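Local coordinates for protein telomerase reverse transcriptase (PDB 4LMO) that elongates telomeres by copying a template within the telomerase RNA, this chain being the RNA-binding domain of that reverse transcriptase, at residues N71-P74 with L75-L79; R234-Q238 with E239-K243. All blocks are in the same frame, centred on the assembly; numbering follows the deposited sequence.

Interaction 1 (N71-P74 with L75-L79)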
loop_
_atom_site.group_PDB
_atom_site.type_symbol
_atom_site.label_atom_id
_atom_site.label_comp_id
_atom_site.label_asym_id
_atom_site.label_seq_id
_atom_site.Cartn_x
_atom_site.Cartn_y
_atom_site.Cartn_z
ATOM N N ASN A 71 10.846 -3.572 20.491
ATOM C CA ASN A 71 9.590 -4.095 21.019
ATOM C C ASN A 71 8.453 -4.131 19.996
ATOM O O ASN A 71 7.442 -4.800 20.216
ATOM C CB ASN A 71 9.174 -3.324 22.272
ATOM C CG ASN A 71 10.093 -3.588 23.453
ATOM O OD1 ASN A 71 10.410 -2.679 24.216
ATOM N ND2 ASN A 71 10.526 -4.839 23.608
ATOM N N MET A 72 8.635 -3.426 18.881
ATOM C CA MET A 72 7.647 -3.383 17.803
ATOM C C MET A 72 7.783 -4.564 16.840
ATOM O O MET A 72 6.879 -4.824 16.043
ATOM C CB MET A 72 7.765 -2.076 17.010
ATOM C CG MET A 72 7.686 -0.798 17.830
ATOM S SD MET A 72 7.989 0.638 16.782
ATOM C CE MET A 72 8.176 1.932 18.009
ATOM N N VAL A 73 8.914 -5.265 16.913
ATOM C CA VAL A 73 9.207 -6.393 16.014
ATOM C C VAL A 73 8.061 -7.411 15.888
ATOM O O VAL A 73 7.665 -7.738 14.766
ATOM C CB VAL A 73 10.550 -7.096 16.362
ATOM C CG1 VAL A 73 10.723 -8.383 15.565
ATOM C CG2 VAL A 73 11.726 -6.167 16.105
ATOM N N PRO A 74 7.514 -7.900 17.028
ATOM C CA PRO A 74 6.434 -8.892 16.964
ATOM C C PRO A 74 5.199 -8.409 16.203
ATOM O O PRO A 74 4.588 -9.191 15.470
ATOM C CB PRO A 74 6.088 -9.129 18.439
ATOM C CG PRO A 74 7.347 -8.811 19.170
ATOM C CD PRO A 74 7.922 -7.644 18.424
ATOM N N LEU A 75 4.849 -7.137 16.377
ATOM C CA LEU A 75 3.688 -6.547 15.715
ATOM C C LEU A 75 3.865 -6.419 14.213
ATOM O O LEU A 75 2.928 -6.655 13.445
ATOM C CB LEU A 75 3.370 -5.175 16.307
ATOM C CG LEU A 75 2.458 -5.151 17.530
ATOM C CD1 LEU A 75 2.256 -3.720 18.011
ATOM C CD2 LEU A 75 1.130 -5.814 17.205
ATOM N N PHE A 76 5.069 -6.034 13.799
ATOM C CA PHE A 76 5.366 -5.859 12.385
ATOM C C PHE A 76 5.629 -7.199 11.700
ATOM O O PHE A 76 5.375 -7.347 10.500
ATOM C CB PHE A 76 6.513 -4.866 12.188
ATOM C CG PHE A 76 6.098 -3.426 12.352
ATOM C CD1 PHE A 76 5.709 -2.670 11.250
ATOM C CD2 PHE A 76 6.083 -2.827 13.609
ATOM C CE1 PHE A 76 5.320 -1.347 11.396
ATOM C CE2 PHE A 76 5.694 -1.501 13.761
ATOM C CZ PHE A 76 5.314 -0.761 12.653
ATOM N N SER A 77 6.119 -8.173 12.468
ATOM C CA SER A 77 6.215 -9.556 12.006
ATOM C C SER A 77 4.815 -10.097 11.741
ATOM O O SER A 77 4.587 -10.784 10.744
ATOM C CB SER A 77 6.917 -10.432 13.045
ATOM O OG SER A 77 8.227 -9.965 13.308
ATOM N N GLN A 78 3.890 -9.769 12.642
ATOM C CA GLN A 78 2.481 -10.130 12.515
ATOM C C GLN A 78 1.874 -9.524 11.249
ATOM O O GLN A 78 1.177 -10.214 10.499
ATOM C CB GLN A 78 1.708 -9.668 13.752
ATOM C CG GLN A 78 0.284 -10.198 13.853
ATOM C CD GLN A 78 -0.525 -9.520 14.946
ATOM O OE1 GLN A 78 -1.755 -9.477 14.884
ATOM N NE2 GLN A 78 0.160 -8.983 15.954
ATOM N N LEU A 79 2.153 -8.240 11.022
ATOM C CA LEU A 79 1.695 -7.517 9.835
ATOM C C LEU A 79 2.127 -8.220 8.548
ATOM O O LEU A 79 1.319 -8.414 7.639
ATOM C CB LEU A 79 2.214 -6.070 9.858
ATOM C CG LEU A 79 1.741 -5.056 8.806
ATOM C CD1 LEU A 79 1.936 -3.631 9.311
ATOM C CD2 LEU A 79 2.447 -5.245 7.468
HETATM O O HOH W 1 5.073 -5.934 19.174
#
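Leu75 meets the carbonyl of Met72 at the opening turn of a helix. Its backbone N makes only a weak hydrogen bond to Met72 O. A water adds a second, weak link, accepting from Leu75 N and donating to Asn71 O at 2.8 Å. Phe76 N bonds the same Met72 O along a straighter path, at 3.1 Å with an N-H...O angle of 158°. The Phe76 ring turns its edge to this oxygen, with CD2 3.2 Å from Met72 O. CG of Phe76 lies beside its own backbone N (chi1 -77°), which brings the ring back along the helix to Met72. There CD2 packs on Met72 CB at 3.9 Å. Ser77 grips Val73 O twice. Its backbone N donates at 2.8 Å, nearly in line with the C=O bond. Its OG donates at 2.7 Å from above the carbonyl plane. The hydroxyl is folded back beside the backbone N (chi1 -60°), which returns it to the carbonyl one turn earlier. With an alanine here, Val73 O is likely to lose the hydroxyl that reaches it from above the carbonyl plane and to keep the bond from Ser77 N. Gln78 N continues the helical pattern with a 3.0 Å bond to Pro74 O. Proline suits this first turn, where its missing N-H costs no helical bond. The apolar side chains join helix 73-85 to two others. Phe76 packs on Leu43 and Ile44 of helix 40-48, and Leu75 and Phe76 touch Leu138 of helix 136-139.

Interaction 2 (R234-Q238 with E239-K243)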
loop_
_atom_site.group_PDB
_atom_site.type_symbol
_atom_site.label_atom_id
_atom_site.label_comp_id
_atom_site.label_asym_id
_atom_site.label_seq_id
_atom_site.Cartn_x
_atom_site.Cartn_y
_atom_site.Cartn_z
ATOM N N ARG A 234 -10.036 7.374 -14.660
ATOM C CA ARG A 234 -10.590 6.023 -14.602
ATOM C C ARG A 234 -9.552 5.016 -14.105
ATOM O O ARG A 234 -8.431 4.976 -14.613
ATOM C CB ARG A 234 -11.109 5.591 -15.979
ATOM C CG ARG A 234 -12.401 6.265 -16.415
ATOM C CD ARG A 234 -12.837 5.769 -17.783
ATOM N NE ARG A 234 -14.144 6.295 -18.179
ATOM C CZ ARG A 234 -14.784 5.966 -19.301
ATOM N NH1 ARG A 234 -14.251 5.102 -20.155
ATOM N NH2 ARG A 234 -15.967 6.501 -19.568
ATOM N N PHE A 235 -9.933 4.211 -13.117
ATOM C CA PHE A 235 -9.091 3.124 -12.618
ATOM C C PHE A 235 -9.505 1.795 -13.239
ATOM O O PHE A 235 -10.620 1.330 -13.016
ATOM C CB PHE A 235 -9.213 2.990 -11.098
ATOM C CG PHE A 235 -8.653 4.148 -10.330
ATOM C CD1 PHE A 235 -9.490 5.149 -9.856
ATOM C CD2 PHE A 235 -7.291 4.224 -10.053
ATOM C CE1 PHE A 235 -8.981 6.216 -9.132
ATOM C CE2 PHE A 235 -6.775 5.288 -9.331
ATOM C CZ PHE A 235 -7.621 6.285 -8.870
ATOM N N TYR A 236 -8.608 1.182 -14.004
ATOM C CA TYR A 236 -8.845 -0.163 -14.517
ATOM C C TYR A 236 -8.045 -1.181 -13.717
ATOM O O TYR A 236 -6.860 -0.971 -13.459
ATOM C CB TYR A 236 -8.454 -0.264 -15.995
ATOM C CG TYR A 236 -9.387 0.441 -16.953
ATOM C CD1 TYR A 236 -10.445 -0.238 -17.557
ATOM C CD2 TYR A 236 -9.202 1.788 -17.267
ATOM C CE1 TYR A 236 -11.298 0.409 -18.441
ATOM C CE2 TYR A 236 -10.049 2.442 -18.147
ATOM C CZ TYR A 236 -11.092 1.750 -18.731
ATOM O OH TYR A 236 -11.928 2.407 -19.604
ATOM N N ARG A 237 -8.688 -2.276 -13.324
ATOM C CA ARG A 237 -7.965 -3.449 -12.831
ATOM C C ARG A 237 -6.895 -3.764 -13.870
ATOM O O ARG A 237 -7.192 -3.796 -15.071
ATOM C CB ARG A 237 -8.902 -4.646 -12.681
ATOM C CG ARG A 237 -9.930 -4.545 -11.560
ATOM C CD ARG A 237 -9.416 -5.116 -10.247
ATOM N NE ARG A 237 -8.889 -6.472 -10.399
ATOM C CZ ARG A 237 -9.556 -7.588 -10.120
ATOM N NH1 ARG A 237 -10.800 -7.541 -9.659
ATOM N NH2 ARG A 237 -8.968 -8.764 -10.299
ATOM N N GLN A 238 -5.660 -3.980 -13.425
ATOM C CA GLN A 238 -4.536 -4.116 -14.357
ATOM C C GLN A 238 -4.740 -5.241 -15.382
ATOM O O GLN A 238 -4.205 -5.174 -16.488
ATOM C CB GLN A 238 -3.191 -4.247 -13.616
ATOM C CG GLN A 238 -2.511 -5.608 -13.699
ATOM C CD GLN A 238 -2.809 -6.498 -12.513
ATOM O OE1 GLN A 238 -3.089 -6.016 -11.414
ATOM N NE2 GLN A 238 -2.737 -7.807 -12.725
ATOM N N GLU A 239 -5.526 -6.251 -15.010
ATOM C CA GLU A 239 -5.881 -7.351 -15.911
ATOM C C GLU A 239 -6.717 -6.856 -17.090
ATOM O O GLU A 239 -6.484 -7.257 -18.232
ATOM C CB GLU A 239 -6.644 -8.456 -15.170
ATOM C CG GLU A 239 -5.861 -9.159 -14.069
ATOM C CD GLU A 239 -6.037 -8.515 -12.704
ATOM O OE1 GLU A 239 -6.362 -7.306 -12.634
ATOM O OE2 GLU A 239 -5.848 -9.226 -11.693
ATOM N N VAL A 240 -7.685 -5.985 -16.803
ATOM C CA VAL A 240 -8.534 -5.398 -17.841
ATOM C C VAL A 240 -7.717 -4.428 -18.695
ATOM O O VAL A 240 -7.930 -4.326 -19.907
ATOM C CB VAL A 240 -9.767 -4.669 -17.261
ATOM C CG1 VAL A 240 -10.827 -4.481 -18.338
ATOM C CG2 VAL A 240 -10.355 -5.435 -16.089
ATOM N N TRP A 241 -6.779 -3.728 -18.059
ATOM C CA TRP A 241 -5.889 -2.816 -18.773
ATOM C C TRP A 241 -4.962 -3.556 -19.700
ATOM O O TRP A 241 -4.745 -3.130 -20.833
ATOM C CB TRP A 241 -5.101 -1.935 -17.810
ATOM C CG TRP A 241 -4.310 -0.877 -18.539
ATOM C CD1 TRP A 241 -2.936 -0.843 -18.762
ATOM C CD2 TRP A 241 -4.834 0.323 -19.203
ATOM N NE1 TRP A 241 -2.585 0.272 -19.481
ATOM C CE2 TRP A 241 -3.675 1.011 -19.783
ATOM C CE3 TRP A 241 -6.100 0.879 -19.365
ATOM C CZ2 TRP A 241 -3.802 2.201 -20.484
ATOM C CZ3 TRP A 241 -6.214 2.080 -20.078
ATOM C CH2 TRP A 241 -5.091 2.724 -20.621
ATOM N N ALA A 242 -4.419 -4.676 -19.227
ATOM C CA ALA A 242 -3.583 -5.546 -20.054
ATOM C C ALA A 242 -4.346 -6.097 -21.267
ATOM O O ALA A 242 -3.767 -6.267 -22.339
ATOM C CB ALA A 242 -3.004 -6.680 -19.221
ATOM N N LYS A 243 -5.640 -6.361 -21.088
ATOM C CA LYS A 243 -6.520 -6.791 -22.180
ATOM C C LYS A 243 -6.766 -5.663 -23.192
ATOM O O LYS A 243 -6.746 -5.898 -24.401
ATOM C CB LYS A 243 -7.854 -7.310 -21.628
ATOM C CG LYS A 243 -8.751 -8.002 -22.652
ATOM C CD LYS A 243 -8.754 -9.521 -22.511
ATOM C CE LYS A 243 -7.584 -10.185 -23.226
ATOM N NZ LYS A 243 -7.766 -11.662 -23.330
HETATM O O HOH W 2 -6.006 -6.241 -10.086
#
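Strand 234-237 runs straight into a helix at Arg237, and the axes of 234-237 and 239-243 stand at 91° to each other. Arg237 holds the N-cap position. Its O accepts from Trp241 N at 3.0 Å, in the carbonyl plane, and more weakly from Val240 N. Ala242 N then bonds Gln238 O at 2.8 Å. Beyond this backbone turn, Arg237 and Glu239 form a long salt bridge. Arg237 NH2 lies 3.4 Å from Glu239 OE2, which comes in at the edge of the guanidinium. The two planar groups are turned 70° apart, and both direct bonds, the other from NE to OE1, are weak. A water spans the pair, accepting from Arg237 NE at 2.9 Å and lying 2.8 Å from Glu239 OE1. Bends at chi2 and chi3 curl the arginine chain toward the carboxylate, while NH1 bonds the backbone O of Cys96, which is disulfide-bonded to Cys117. Tyr236 and Trp241 meet obliquely across the corner, with CD2 of the tyrosine 3.9 Å from CE3 of the tryptophan. Tyr236 OH bonds Leu113 O, outside the two segments. The corner thus joins the two-stranded antiparallel sheet to the C-terminal helix 238-251. Trp241 stacks on Tyr222 of the partner strand 221-224, and Val240 packs on Phe112 of helix 109-112.

Interaction 1 comes well before interaction 2 along the chain. Their centres are 34 Å apart, on opposite sides of the chain's centre, and their nearest atoms are about 20 Å apart. They share no helix or strand. Residues 71-79 begin helix 73-85, in a mainly helical part of the fold. Residues 234-243 pass from the small sheet of strands 221-224 and 234-237 into helix 238-251. Both therefore mark helix starts in the telomerase RNA-binding domain. Interaction 1 lies just after residues 65-70, a region that probably contacts the RNA template, as in related telomerases. Interaction 2 is a structural corner near the Cys96-Cys117 disulfide.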